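Local coordinates for protein R.Pab1 family restriction endonuclease (Campylobacter coli, PDB 7CFA) that probably acts as a restriction DNA glycosylase of the R.PabI type, removing a base within its recognition sequence so that the resulting abasic site can be cut, at residues Glu108-Asp113 and Asn224-Val229; Ser153-Lys158 and Leu215-Ile220; Leu12-Val17 and His177-Ile182; Gly64-Ala69 and Lys74-Leu79. The protein carries 2 engineered substitutions. One frame throughout, in Å; residues are numbered along the deposited sequence.

Contact 1 of 4, residues Glu108-Asp113 and Asn224-Val229. Engineered in segment 224-229: Asn228 (natural residue Asp).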
loop_
_atom_site.group_PDB
_atom_site.type_symbol
_atom_site.label_atom_id
_atom_site.label_comp_id
_atom_site.label_asym_id
_atom_site.label_seq_id
_atom_site.Cartn_x
_atom_site.Cartn_y
_atom_site.Cartn_z
ATOM N N GLU A 108 -29.002 -3.597 2.854
ATOM C CA GLU A 108 -28.406 -3.790 4.167
ATOM C C GLU A 108 -26.971 -4.291 4.124
ATOM O O GLU A 108 -26.246 -4.108 5.109
ATOM C CB GLU A 108 -29.245 -4.773 4.998
ATOM C CG GLU A 108 -30.612 -4.245 5.397
ATOM C CD GLU A 108 -31.462 -5.299 6.078
ATOM O OE1 GLU A 108 -31.449 -6.459 5.616
ATOM O OE2 GLU A 108 -32.132 -4.969 7.079
ATOM N N GLU A 109 -26.538 -4.906 3.026
ATOM C CA GLU A 109 -25.197 -5.466 2.918
ATOM C C GLU A 109 -24.235 -4.391 2.428
ATOM O O GLU A 109 -24.369 -3.896 1.303
ATOM C CB GLU A 109 -25.189 -6.664 1.969
ATOM C CG GLU A 109 -26.130 -7.786 2.369
ATOM C CD GLU A 109 -26.051 -8.972 1.428
ATOM O OE1 GLU A 109 -25.282 -8.908 0.445
ATOM O OE2 GLU A 109 -26.758 -9.973 1.673
ATOM N N LEU A 110 -23.272 -4.032 3.270
ATOM C CA LEU A 110 -22.241 -3.069 2.919
ATOM C C LEU A 110 -20.905 -3.775 2.721
ATOM O O LEU A 110 -20.586 -4.745 3.415
ATOM C CB LEU A 110 -22.106 -1.988 3.995
ATOM C CG LEU A 110 -23.336 -1.106 4.184
ATOM C CD1 LEU A 110 -23.130 -0.159 5.354
ATOM C CD2 LEU A 110 -23.644 -0.335 2.908
ATOM N N ILE A 111 -20.125 -3.262 1.769
ATOM C CA ILE A 111 -18.864 -3.901 1.402
ATOM C C ILE A 111 -17.885 -3.886 2.573
ATOM O O ILE A 111 -17.242 -4.897 2.877
ATOM C CB ILE A 111 -18.273 -3.217 0.155
ATOM C CG1 ILE A 111 -19.104 -3.568 -1.077
ATOM C CG2 ILE A 111 -16.805 -3.591 -0.035
ATOM C CD1 ILE A 111 -18.617 -2.920 -2.352
ATOM N N GLU A 112 -17.750 -2.741 3.246
ATOM C CA GLU A 112 -16.807 -2.647 4.356
ATOM C C GLU A 112 -17.234 -3.468 5.566
ATOM O O GLU A 112 -16.419 -3.669 6.472
ATOM C CB GLU A 112 -16.605 -1.182 4.750
ATOM C CG GLU A 112 -15.869 -0.376 3.688
ATOM C CD GLU A 112 -15.674 1.079 4.067
ATOM O OE1 GLU A 112 -16.081 1.470 5.182
ATOM O OE2 GLU A 112 -15.113 1.832 3.243
ATOM N N ASP A 113 -18.478 -3.947 5.604
ATOM C CA ASP A 113 -18.913 -4.854 6.656
ATOM C C ASP A 113 -18.790 -6.321 6.267
ATOM O O ASP A 113 -18.632 -7.169 7.151
ATOM C CB ASP A 113 -20.366 -4.557 7.052
ATOM C CG ASP A 113 -20.529 -3.191 7.694
ATOM O OD1 ASP A 113 -19.600 -2.753 8.406
ATOM O OD2 ASP A 113 -21.584 -2.556 7.486
ATOM N N ASN A 224 -21.419 5.748 5.233
ATOM C CA ASN A 224 -21.082 7.114 4.844
ATOM C C ASN A 224 -21.180 7.293 3.336
ATOM O O ASN A 224 -21.735 8.292 2.858
ATOM C CB ASN A 224 -19.684 7.478 5.344
ATOM C CG ASN A 224 -19.617 7.597 6.856
ATOM O OD1 ASN A 224 -20.634 7.792 7.521
ATOM N ND2 ASN A 224 -18.413 7.488 7.405
ATOM N N HIS A 225 -20.656 6.333 2.568
ATOM C CA HIS A 225 -20.791 6.388 1.116
ATOM C C HIS A 225 -22.251 6.289 0.693
ATOM O O HIS A 225 -22.674 6.967 -0.250
ATOM C CB HIS A 225 -19.971 5.275 0.465
ATOM C CG HIS A 225 -18.495 5.516 0.487
ATOM N ND1 HIS A 225 -17.914 6.624 -0.091
ATOM C CD2 HIS A 225 -17.480 4.786 1.006
ATOM C CE1 HIS A 225 -16.605 6.568 0.076
ATOM N NE2 HIS A 225 -16.315 5.463 0.737
ATOM N N ARG A 226 -23.031 5.444 1.371
ATOM C CA ARG A 226 -24.459 5.367 1.081
ATOM C C ARG A 226 -25.128 6.720 1.274
ATOM O O ARG A 226 -25.901 7.168 0.418
ATOM C CB ARG A 226 -25.125 4.315 1.968
ATOM C CG ARG A 226 -26.587 4.058 1.629
ATOM C CD ARG A 226 -27.433 3.896 2.883
ATOM N NE ARG A 226 -26.937 2.835 3.756
ATOM C CZ ARG A 226 -27.355 1.573 3.711
ATOM N NH1 ARG A 226 -28.278 1.206 2.833
ATOM N NH2 ARG A 226 -26.848 0.678 4.546
ATOM N N TYR A 227 -24.830 7.391 2.390
ATOM C CA TYR A 227 -25.433 8.691 2.672
ATOM C C TYR A 227 -25.040 9.724 1.625
ATOM O O TYR A 227 -25.887 10.495 1.161
ATOM C CB TYR A 227 -25.025 9.156 4.072
ATOM C CG TYR A 227 -25.610 10.489 4.493
ATOM C CD1 TYR A 227 -26.806 10.554 5.194
ATOM C CD2 TYR A 227 -24.959 11.680 4.197
ATOM C CE1 TYR A 227 -27.342 11.769 5.583
ATOM C CE2 TYR A 227 -25.486 12.898 4.581
ATOM C CZ TYR A 227 -26.677 12.936 5.274
ATOM O OH TYR A 227 -27.204 14.148 5.656
ATOM N N ASN A 228 -23.761 9.755 1.240
ATOM C CA ASN A 228 -23.304 10.756 0.282
ATOM C C ASN A 228 -23.939 10.549 -1.086
ATOM O O ASN A 228 -24.393 11.513 -1.717
ATOM C CB ASN A 228 -21.779 10.724 0.180
ATOM C CG ASN A 228 -21.101 11.186 1.454
ATOM O OD1 ASN A 228 -21.719 11.834 2.297
ATOM N ND2 ASN A 228 -19.822 10.859 1.598
ATOM N N VAL A 229 -23.983 9.302 -1.562
ATOM C CA VAL A 229 -24.601 9.023 -2.857
ATOM C C VAL A 229 -26.078 9.398 -2.834
ATOM O O VAL A 229 -26.604 9.971 -3.797
ATOM C CB VAL A 229 -24.394 7.548 -3.247
ATOM C CG1 VAL A 229 -25.181 7.222 -4.504
ATOM C CG2 VAL A 229 -22.914 7.263 -3.460
#
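Arg226 NH1 is held by two backbone carbonyls, Leu104 O and Asn107 O, and this grip sets the guanidinium group beside Leu110. The contact is a helix-to-loop packing in the helical part of this R.PabI-family fold: Arg226 belongs to the first turns of helix 223-237, while Leu110 is the N-cap residue of the short helix 111-114. Three atoms of Leu110, CG, CD1 and CD2, gather round Arg226 NH2, and CD2 comes closest at 3.7 Å, lying over one face of the guanidinium plane. A leucine suits this place because an apolar methyl can rest on the flat face while the N-H groups bond elsewhere, NH2 turning to the side chain of Asn223. The arginine leaves its helix with CG anti to the backbone N (chi1 -174°), then bends at chi2 and chi3, and the two side chains meet at about a right angle. The first turn of helix 111-114 is closed by Asp113 N bonding to Leu110 O at 3.1 Å.

One residue earlier in helix 223-237, His225 comes near Glu112 without bonding to it. The carboxylate is already engaged, OE1 in a salt bridge with Lys160 and OE2 taking the backbone N-H of Gly168, while His225 ND1 pairs with the hydroxyl of Tyr55. Glu112 OE2 stands at the edge of the imidazole, near its plane, 4.4 Å from His225 CD2.

Contact 2 of 4, residues Ser153-Lys158 and Leu215-Ile220; sequences SEIIIK and LKIFGI
Ser153 opens the contact: its hydroxyl oxygen OG lies 4.1 Å from Ile217 CD1, a van der Waals approach with no bond between them. A short side chain is enough here because Ile217 spans most of the gap, and the serine only just meets its far end. Past Glu154, which points to the other face of the strand, the chain returns to the helix at Ile155, as the two-residue alternation of a strand requires, and CD1 reaches Ile217 CG2 at 3.8 Å. That reach depends on an extended chain, with chi2 at 174° carrying CD1 away from the strand.

Ile217 answers with both of its branches. The branch ending in CD1 serves Ser153 and the CG2 methyl serves Ile155, so one beta-branched residue spans two positions on the strand, and its side chain crosses that of Ile155 obliquely. All three residues are buried, in a van der Waals packing of helix on sheet with no hydrogen bond across it.

Strand 152-159 lies inside the large antiparallel sheet, bonded through its backbone to strand 130-145 on one edge and to strand 166-175 on the other. Tyr144 of the former also packs on Ile217, and Ile111 of helix 111-114 continues the apolar layer beside Ile155, next to the end of helix 208-219.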
loop_
_atom_site.group_PDB
_atom_site.type_symbol
_atom_site.label_atom_id
_atom_site.label_comp_id
_atom_site.label_asym_id
_atom_site.label_seq_id
_atom_site.Cartn_x
_atom_site.Cartn_y
_atom_site.Cartn_z
ATOM N N SER A 153 -14.366 -2.143 -12.777
ATOM C CA SER A 153 -13.957 -1.436 -11.575
ATOM C C SER A 153 -13.488 -2.453 -10.548
ATOM O O SER A 153 -14.054 -3.545 -10.438
ATOM C CB SER A 153 -15.093 -0.582 -10.996
ATOM O OG SER A 153 -16.175 -1.388 -10.573
ATOM N N GLU A 154 -12.440 -2.100 -9.812
ATOM C CA GLU A 154 -11.896 -2.963 -8.776
ATOM C C GLU A 154 -11.837 -2.209 -7.457
ATOM O O GLU A 154 -11.436 -1.041 -7.411
ATOM C CB GLU A 154 -10.509 -3.490 -9.156
ATOM C CG GLU A 154 -9.537 -2.441 -9.658
ATOM C CD GLU A 154 -8.238 -3.054 -10.146
ATOM O OE1 GLU A 154 -8.113 -4.295 -10.095
ATOM O OE2 GLU A 154 -7.343 -2.298 -10.581
ATOM N N ILE A 155 -12.249 -2.883 -6.389
ATOM C CA ILE A 155 -12.284 -2.310 -5.051
ATOM C C ILE A 155 -11.208 -2.990 -4.219
ATOM O O ILE A 155 -11.270 -4.203 -3.978
ATOM C CB ILE A 155 -13.668 -2.466 -4.405
ATOM C CG1 ILE A 155 -14.726 -1.770 -5.265
ATOM C CG2 ILE A 155 -13.663 -1.903 -2.992
ATOM C CD1 ILE A 155 -16.140 -1.976 -4.787
ATOM N N ILE A 156 -10.218 -2.215 -3.791
ATOM C CA ILE A 156 -9.147 -2.713 -2.937
ATOM C C ILE A 156 -9.534 -2.468 -1.485
ATOM O O ILE A 156 -9.917 -1.353 -1.114
ATOM C CB ILE A 156 -7.811 -2.033 -3.276
ATOM C CG1 ILE A 156 -7.474 -2.225 -4.757
ATOM C CG2 ILE A 156 -6.698 -2.579 -2.398
ATOM C CD1 ILE A 156 -7.378 -3.674 -5.179
ATOM N N ILE A 157 -9.438 -3.510 -0.664
ATOM C CA ILE A 157 -9.810 -3.445 0.745
ATOM C C ILE A 157 -8.537 -3.347 1.577
ATOM O O ILE A 157 -7.684 -4.241 1.529
ATOM C CB ILE A 157 -10.647 -4.665 1.158
ATOM C CG1 ILE A 157 -11.889 -4.792 0.272
ATOM C CG2 ILE A 157 -11.043 -4.567 2.621
ATOM C CD1 ILE A 157 -12.824 -3.605 0.352
ATOM N N LYS A 158 -8.410 -2.265 2.343
ATOM C CA LYS A 158 -7.277 -2.050 3.232
ATOM C C LYS A 158 -7.786 -1.704 4.626
ATOM O O LYS A 158 -8.980 -1.477 4.837
ATOM C CB LYS A 158 -6.353 -0.940 2.711
ATOM C CG LYS A 158 -5.621 -1.283 1.421
ATOM C CD LYS A 158 -4.612 -2.405 1.626
ATOM C CE LYS A 158 -3.873 -2.719 0.334
ATOM N NZ LYS A 158 -2.853 -3.791 0.506
ATOM N N LEU A 215 -21.972 4.504 -9.657
ATOM C CA LEU A 215 -22.564 5.245 -8.550
ATOM C C LEU A 215 -23.261 4.302 -7.578
ATOM O O LEU A 215 -23.144 4.456 -6.356
ATOM C CB LEU A 215 -23.547 6.289 -9.080
ATOM C CG LEU A 215 -24.068 7.286 -8.045
ATOM C CD1 LEU A 215 -22.944 8.207 -7.589
ATOM C CD2 LEU A 215 -25.240 8.086 -8.593
ATOM N N LYS A 216 -23.985 3.313 -8.107
ATOM C CA LYS A 216 -24.655 2.343 -7.248
ATOM C C LYS A 216 -23.656 1.533 -6.431
ATOM O O LYS A 216 -23.929 1.206 -5.270
ATOM C CB LYS A 216 -25.533 1.415 -8.091
ATOM C CG LYS A 216 -26.397 0.470 -7.273
ATOM C CD LYS A 216 -27.352 -0.329 -8.150
ATOM C CE LYS A 216 -26.606 -1.275 -9.075
ATOM N NZ LYS A 216 -27.541 -2.149 -9.839
ATOM N N ILE A 217 -22.497 1.212 -7.011
ATOM C CA ILE A 217 -21.495 0.436 -6.289
ATOM C C ILE A 217 -20.888 1.259 -5.159
ATOM O O ILE A 217 -20.654 0.745 -4.059
ATOM C CB ILE A 217 -20.421 -0.085 -7.261
ATOM C CG1 ILE A 217 -21.035 -1.113 -8.214
ATOM C CG2 ILE A 217 -19.252 -0.696 -6.500
ATOM C CD1 ILE A 217 -20.084 -1.597 -9.282
ATOM N N PHE A 218 -20.619 2.545 -5.408
ATOM C CA PHE A 218 -20.190 3.422 -4.322
ATOM C C PHE A 218 -21.207 3.421 -3.188
ATOM O O PHE A 218 -20.835 3.421 -2.009
ATOM C CB PHE A 218 -19.976 4.849 -4.833
ATOM C CG PHE A 218 -18.589 5.114 -5.351
ATOM C CD1 PHE A 218 -17.517 5.230 -4.480
ATOM C CD2 PHE A 218 -18.362 5.275 -6.708
ATOM C CE1 PHE A 218 -16.243 5.485 -4.952
ATOM C CE2 PHE A 218 -17.090 5.530 -7.190
ATOM C CZ PHE A 218 -16.029 5.635 -6.312
ATOM N N GLY A 219 -22.499 3.396 -3.528
ATOM C CA GLY A 219 -23.552 3.484 -2.531
ATOM C C GLY A 219 -23.611 2.319 -1.567
ATOM O O GLY A 219 -24.218 2.448 -0.499
ATOM N N ILE A 220 -23.003 1.184 -1.914
ATOM C CA ILE A 220 -22.983 0.021 -1.034
ATOM C C ILE A 220 -21.620 -0.177 -0.381
ATOM O O ILE A 220 -21.391 -1.201 0.269
ATOM C CB ILE A 220 -23.411 -1.250 -1.782
ATOM C CG1 ILE A 220 -22.306 -1.700 -2.741
ATOM C CG2 ILE A 220 -24.710 -1.010 -2.532
ATOM C CD1 ILE A 220 -22.564 -3.045 -3.381
#

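Contact 3 of 4, residues Leu12-Val17 and His177-Ile182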
loop_
_atom_site.group_PDB
_atom_site.type_symbol
_atom_site.label_atom_id
_atom_site.label_comp_id
_atom_site.label_asym_id
_atom_site.label_seq_id
_atom_site.Cartn_x
_atom_site.Cartn_y
_atom_site.Cartn_z
ATOM N N LEU A 12 -7.867 12.948 -19.515
ATOM C CA LEU A 12 -7.156 12.148 -18.520
ATOM C C LEU A 12 -5.659 12.315 -18.725
ATOM O O LEU A 12 -5.141 11.973 -19.807
ATOM C CB LEU A 12 -7.554 10.674 -18.623
ATOM C CG LEU A 12 -9.024 10.361 -18.358
ATOM C CD1 LEU A 12 -9.310 8.903 -18.660
ATOM C CD2 LEU A 12 -9.381 10.694 -16.920
ATOM N N PRO A 13 -4.922 12.826 -17.735
ATOM C CA PRO A 13 -3.458 12.916 -17.866
ATOM C C PRO A 13 -2.841 11.527 -17.872
ATOM O O PRO A 13 -2.998 10.761 -16.917
ATOM C CB PRO A 13 -3.040 13.720 -16.627
ATOM C CG PRO A 13 -4.301 14.393 -16.152
ATOM C CD PRO A 13 -5.404 13.441 -16.490
ATOM N N LEU A 14 -2.137 11.201 -18.955
ATOM C CA LEU A 14 -1.553 9.873 -19.112
ATOM C C LEU A 14 -0.163 9.791 -18.486
ATOM O O LEU A 14 0.064 9.004 -17.563
ATOM C CB LEU A 14 -1.507 9.496 -20.596
ATOM C CG LEU A 14 -2.869 9.387 -21.281
ATOM C CD1 LEU A 14 -2.708 8.981 -22.733
ATOM C CD2 LEU A 14 -3.763 8.403 -20.540
ATOM N N THR A 15 0.777 10.597 -18.982
ATOM C CA THR A 15 2.144 10.605 -18.461
ATOM C C THR A 15 2.158 11.365 -17.138
ATOM O O THR A 15 2.541 12.535 -17.051
ATOM C CB THR A 15 3.105 11.223 -19.468
ATOM O OG1 THR A 15 2.685 12.559 -19.773
ATOM C CG2 THR A 15 3.135 10.399 -20.744
ATOM N N SER A 16 1.735 10.674 -16.082
ATOM C CA SER A 16 1.693 11.260 -14.750
ATOM C C SER A 16 1.774 10.152 -13.712
ATOM O O SER A 16 1.073 9.142 -13.825
ATOM C CB SER A 16 0.417 12.085 -14.549
ATOM O OG SER A 16 0.377 12.652 -13.250
ATOM N N VAL A 17 2.631 10.343 -12.712
ATOM C CA VAL A 17 2.763 9.419 -11.597
ATOM C C VAL A 17 2.418 10.167 -10.315
ATOM O O VAL A 17 2.336 11.396 -10.288
ATOM C CB VAL A 17 4.171 8.799 -11.506
ATOM C CG1 VAL A 17 4.450 7.935 -12.726
ATOM C CG2 VAL A 17 5.219 9.889 -11.361
ATOM N N HIS A 177 -6.261 1.928 -25.470
ATOM C CA HIS A 177 -6.620 2.127 -26.868
ATOM C C HIS A 177 -8.054 2.613 -27.051
ATOM O O HIS A 177 -8.433 2.950 -28.177
ATOM C CB HIS A 177 -6.392 0.839 -27.668
ATOM C CG HIS A 177 -7.225 -0.319 -27.215
ATOM N ND1 HIS A 177 -8.555 -0.457 -27.552
ATOM C CD2 HIS A 177 -6.914 -1.402 -26.465
ATOM C CE1 HIS A 177 -9.028 -1.571 -27.020
ATOM N NE2 HIS A 177 -8.053 -2.163 -26.357
ATOM N N LEU A 178 -8.854 2.663 -25.983
ATOM C CA LEU A 178 -10.177 3.270 -26.071
ATOM C C LEU A 178 -10.121 4.790 -26.072
ATOM O O LEU A 178 -11.106 5.433 -26.445
ATOM C CB LEU A 178 -11.061 2.808 -24.911
ATOM C CG LEU A 178 -11.497 1.345 -24.866
ATOM C CD1 LEU A 178 -12.437 1.135 -23.693
ATOM C CD2 LEU A 178 -12.163 0.937 -26.169
ATOM N N LEU A 179 -9.000 5.374 -25.662
ATOM C CA LEU A 179 -8.894 6.818 -25.541
ATOM C C LEU A 179 -8.639 7.464 -26.897
ATOM O O LEU A 179 -7.998 6.885 -27.777
ATOM C CB LEU A 179 -7.769 7.192 -24.574
ATOM C CG LEU A 179 -7.903 6.714 -23.126
ATOM C CD1 LEU A 179 -6.612 6.960 -22.367
ATOM C CD2 LEU A 179 -9.067 7.410 -22.441
ATOM N N LYS A 180 -9.154 8.678 -27.054
ATOM C CA LYS A 180 -8.875 9.498 -28.222
ATOM C C LYS A 180 -7.782 10.505 -27.889
ATOM O O LYS A 180 -7.652 10.950 -26.745
ATOM C CB LYS A 180 -10.132 10.231 -28.695
ATOM C CG LYS A 180 -11.292 9.319 -29.057
ATOM C CD LYS A 180 -12.491 10.113 -29.552
ATOM C CE LYS A 180 -13.051 11.012 -28.462
ATOM N NZ LYS A 180 -14.259 11.755 -28.916
ATOM N N ASN A 181 -6.989 10.856 -28.897
ATOM C CA ASN A 181 -5.960 11.871 -28.721
ATOM C C ASN A 181 -6.608 13.253 -28.810
ATOM O O ASN A 181 -7.833 13.394 -28.791
ATOM C CB ASN A 181 -4.838 11.678 -29.740
ATOM C CG ASN A 181 -5.330 11.722 -31.178
ATOM O OD1 ASN A 181 -6.483 12.057 -31.447
ATOM N ND2 ASN A 181 -4.447 11.386 -32.111
ATOM N N ILE A 182 -5.783 14.298 -28.916
ATOM C CA ILE A 182 -6.318 15.650 -29.002
ATOM C C ILE A 182 -7.058 15.876 -30.315
ATOM O O ILE A 182 -7.933 16.746 -30.389
ATOM C CB ILE A 182 -5.189 16.683 -28.815
ATOM C CG1 ILE A 182 -5.768 18.089 -28.646
ATOM C CG2 ILE A 182 -4.212 16.631 -29.980
ATOM C CD1 ILE A 182 -6.751 18.209 -27.499
#
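Leu12, Leu14 and Leu179 share one conformation: in each, CG stands anti to the carbonyl carbon (chi1 near -62°) and chi2 lies close to 180°. The second torsion carries CD1 outward, anti to CA, while CD2 sits back to the side, and the three leucines meet between a strand end and a loop. Leu179 is the middle member and uses its two branches separately. Its CD1 meets Leu14 CD2 at 3.7 Å, the two side chains reaching toward each other tip to tip, while its CD2 touches Leu12 CD1 at 4.1 Å, these two side chains crossing at about a right angle.

A leucine suits position 179 because its forked end touches two neighbours at once, whereas Leu12 and Leu14 each offer an apolar methyl in a buried place. On the first segment, the extended chain through Pro13 puts Leu12 and Leu14 on the same side, two residues apart, and Leu179 approaches both of them. Directly afterwards the chain turns: Thr15 is the centre of an inverse gamma turn, with a weak bond from Ser16 N to Leu14 O.

The leucines lie where two sheets come together. Strand 8-13 pairs with strand 198-203, Leu12 bonding through its backbone to Gly199, and the loop of Leu179 runs along this pair, since Lys180 bonds to Tyr200 in the same way and its NZ forms salt bridges with Asp9 and Glu202. From the large sheet, Phe174 of strand 166-175 packs on both Leu12 and Leu179, and strand 21-27 supplies Ile21 to Leu12 and Ile23 to Leu14.

Contact 4 of 4, residues Gly64-Ala69 and Lys74-Leu79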
loop_
_atom_site.group_PDB
_atom_site.type_symbol
_atom_site.label_atom_id
_atom_site.label_comp_id
_atom_site.label_asym_id
_atom_site.label_seq_id
_atom_site.Cartn_x
_atom_site.Cartn_y
_atom_site.Cartn_z
ATOM N N GLY A 64 -20.875 24.934 -2.706
ATOM C CA GLY A 64 -21.326 23.667 -2.153
ATOM C C GLY A 64 -22.631 23.199 -2.776
ATOM O O GLY A 64 -23.503 23.996 -3.113
ATOM N N ASN A 65 -22.754 21.885 -2.936
ATOM C CA ASN A 65 -23.966 21.272 -3.462
ATOM C C ASN A 65 -24.741 20.474 -2.426
ATOM O O ASN A 65 -25.968 20.409 -2.511
ATOM C CB ASN A 65 -23.631 20.355 -4.646
ATOM C CG ASN A 65 -23.107 21.119 -5.845
ATOM O OD1 ASN A 65 -22.088 20.758 -6.427
ATOM N ND2 ASN A 65 -23.811 22.182 -6.225
ATOM N N PHE A 66 -24.059 19.866 -1.458
ATOM C CA PHE A 66 -24.713 19.093 -0.410
ATOM C C PHE A 66 -23.770 19.004 0.782
ATOM O O PHE A 66 -22.617 19.437 0.721
ATOM C CB PHE A 66 -25.109 17.697 -0.906
ATOM C CG PHE A 66 -23.938 16.793 -1.187
ATOM C CD1 PHE A 66 -23.495 15.889 -0.232
ATOM C CD2 PHE A 66 -23.286 16.840 -2.410
ATOM C CE1 PHE A 66 -22.421 15.055 -0.489
ATOM C CE2 PHE A 66 -22.211 16.009 -2.672
ATOM C CZ PHE A 66 -21.779 15.113 -1.712
ATOM N N ILE A 67 -24.277 18.430 1.870
ATOM C CA ILE A 67 -23.504 18.214 3.088
ATOM C C ILE A 67 -23.323 16.714 3.270
ATOM O O ILE A 67 -24.306 15.971 3.381
ATOM C CB ILE A 67 -24.183 18.841 4.314
ATOM C CG1 ILE A 67 -24.355 20.349 4.118
ATOM C CG2 ILE A 67 -23.378 18.549 5.573
ATOM C CD1 ILE A 67 -24.997 21.048 5.296
ATOM N N GLY A 68 -22.067 16.271 3.312
ATOM C CA GLY A 68 -21.760 14.859 3.380
ATOM C C GLY A 68 -22.049 14.243 4.737
ATOM O O GLY A 68 -22.507 14.893 5.677
ATOM N N ALA A 69 -21.767 12.940 4.826
ATOM C CA ALA A 69 -21.991 12.207 6.067
ATOM C C ALA A 69 -21.059 12.675 7.176
ATOM O O ALA A 69 -21.407 12.579 8.357
ATOM C CB ALA A 69 -21.822 10.706 5.830
ATOM N N LYS A 74 -19.710 19.706 0.573
ATOM C CA LYS A 74 -19.293 18.897 -0.561
ATOM C C LYS A 74 -19.951 19.411 -1.831
ATOM O O LYS A 74 -21.035 19.999 -1.796
ATOM C CB LYS A 74 -19.658 17.421 -0.361
ATOM C CG LYS A 74 -18.903 16.718 0.754
ATOM C CD LYS A 74 -17.568 16.184 0.264
ATOM C CE LYS A 74 -16.952 15.228 1.273
ATOM N NZ LYS A 74 -15.764 14.528 0.715
ATOM N N LYS A 75 -19.285 19.178 -2.960
ATOM C CA LYS A 75 -19.835 19.510 -4.265
ATOM C C LYS A 75 -19.562 18.363 -5.226
ATOM O O LYS A 75 -18.731 17.490 -4.964
ATOM C CB LYS A 75 -19.255 20.819 -4.814
ATOM C CG LYS A 75 -17.757 20.788 -5.067
ATOM C CD LYS A 75 -17.281 22.118 -5.625
ATOM C CE LYS A 75 -15.787 22.105 -5.886
ATOM N NZ LYS A 75 -15.325 23.382 -6.492
ATOM N N LEU A 76 -20.277 18.376 -6.348
ATOM C CA LEU A 76 -20.136 17.315 -7.334
ATOM C C LEU A 76 -18.739 17.333 -7.943
ATOM O O LEU A 76 -18.095 18.380 -8.054
ATOM C CB LEU A 76 -21.190 17.455 -8.431
ATOM C CG LEU A 76 -22.650 17.419 -7.975
ATOM C CD1 LEU A 76 -23.583 17.432 -9.174
ATOM C CD2 LEU A 76 -22.918 16.209 -7.093
ATOM N N TYR A 77 -18.274 16.150 -8.341
ATOM C CA TYR A 77 -16.912 15.994 -8.835
ATOM C C TYR A 77 -16.800 14.665 -9.566
ATOM O O TYR A 77 -17.284 13.642 -9.072
ATOM C CB TYR A 77 -15.907 16.069 -7.678
ATOM C CG TYR A 77 -14.458 15.915 -8.077
ATOM C CD1 TYR A 77 -13.845 16.831 -8.921
ATOM C CD2 TYR A 77 -13.692 14.866 -7.582
ATOM C CE1 TYR A 77 -12.515 16.694 -9.279
ATOM C CE2 TYR A 77 -12.364 14.722 -7.931
ATOM C CZ TYR A 77 -11.779 15.637 -8.779
ATOM O OH TYR A 77 -10.455 15.494 -9.130
ATOM N N GLU A 78 -16.172 14.693 -10.741
ATOM C CA GLU A 78 -15.904 13.499 -11.537
ATOM C C GLU A 78 -17.162 12.679 -11.795
ATOM O O GLU A 78 -17.981 13.051 -12.638
ATOM C CB GLU A 78 -14.829 12.645 -10.860
ATOM C CG GLU A 78 -13.449 13.276 -10.935
ATOM C CD GLU A 78 -12.339 12.337 -10.511
ATOM O OE1 GLU A 78 -12.582 11.469 -9.646
ATOM O OE2 GLU A 78 -11.221 12.468 -11.052
ATOM N N LEU A 79 -17.322 11.566 -11.072
ATOM C CA LEU A 79 -18.419 10.642 -11.353
ATOM C C LEU A 79 -19.775 11.326 -11.228
ATOM O O LEU A 79 -20.623 11.216 -12.123
ATOM C CB LEU A 79 -18.339 9.434 -10.419
ATOM C CG LEU A 79 -19.491 8.432 -10.535
ATOM C CD1 LEU A 79 -19.566 7.857 -11.941
ATOM C CD2 LEU A 79 -19.346 7.323 -9.505
#
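Asn65 and Phe66 both face Lys74 across a small antiparallel hairpin, which makes a classic beta bulge. The backbone bonds follow from it. Lys74 O accepts two N-H groups, from Asn65 N at 2.8 Å and from Phe66 N at 3.0 Å; the first donor lies in the carbonyl plane and the second is tilted 30° from it. In return Lys74 N gives a bond of 2.9 Å to Phe66 O, completing the hydrogen-bonded pair.

A side-chain amide extends the ladder. Asn65 OD1 takes the N-H of Leu76 at 3.0 Å, in the plane of the amide and on a lone pair, with a nearly straight N-H...O angle of 167°. Asparagine suits the spot because it can offer a carbonyl where the bulge has shifted the backbone. Lys75 NZ turns to Asp63 in a salt bridge.

Ring packing lies with Phe66, which touches Gln231 and Ile232 of helix 223-237, joining hairpin to helix. Leu76 CD2 lies obliquely, 4.5 Å from Phe66 CE2. The Phe66 CG, set between the backbone N and the carbonyl carbon (chi1 68°), brings the ring against Lys74, whose CB makes a CH-pi contact over one face, 3.7 Å from the centroid and displaced toward CZ.

Contacts 2 and 3 are buried and apolar: contact 2 packs a helix on the large sheet, contact 3 the end of strand 8-13 on a loop, with the large sheet alongside. Contacts 1 and 4 are only partly buried, and polar groups matter more there, through an arginine and carboxylate with outside partners in contact 1 and a bonded hairpin in contact 4. Contacts 1 and 2 adjoin, with Ile111 N probably bonded to Ile220 O at 2.8 Å, and both reach the second subunit. Contact 4 joins them through Ala69 N, probably bonded to the engineered Asn228 OD1, and through Leu79 against Phe218. Contact 3 stands apart, its centre about 31 Å from that of contact 1.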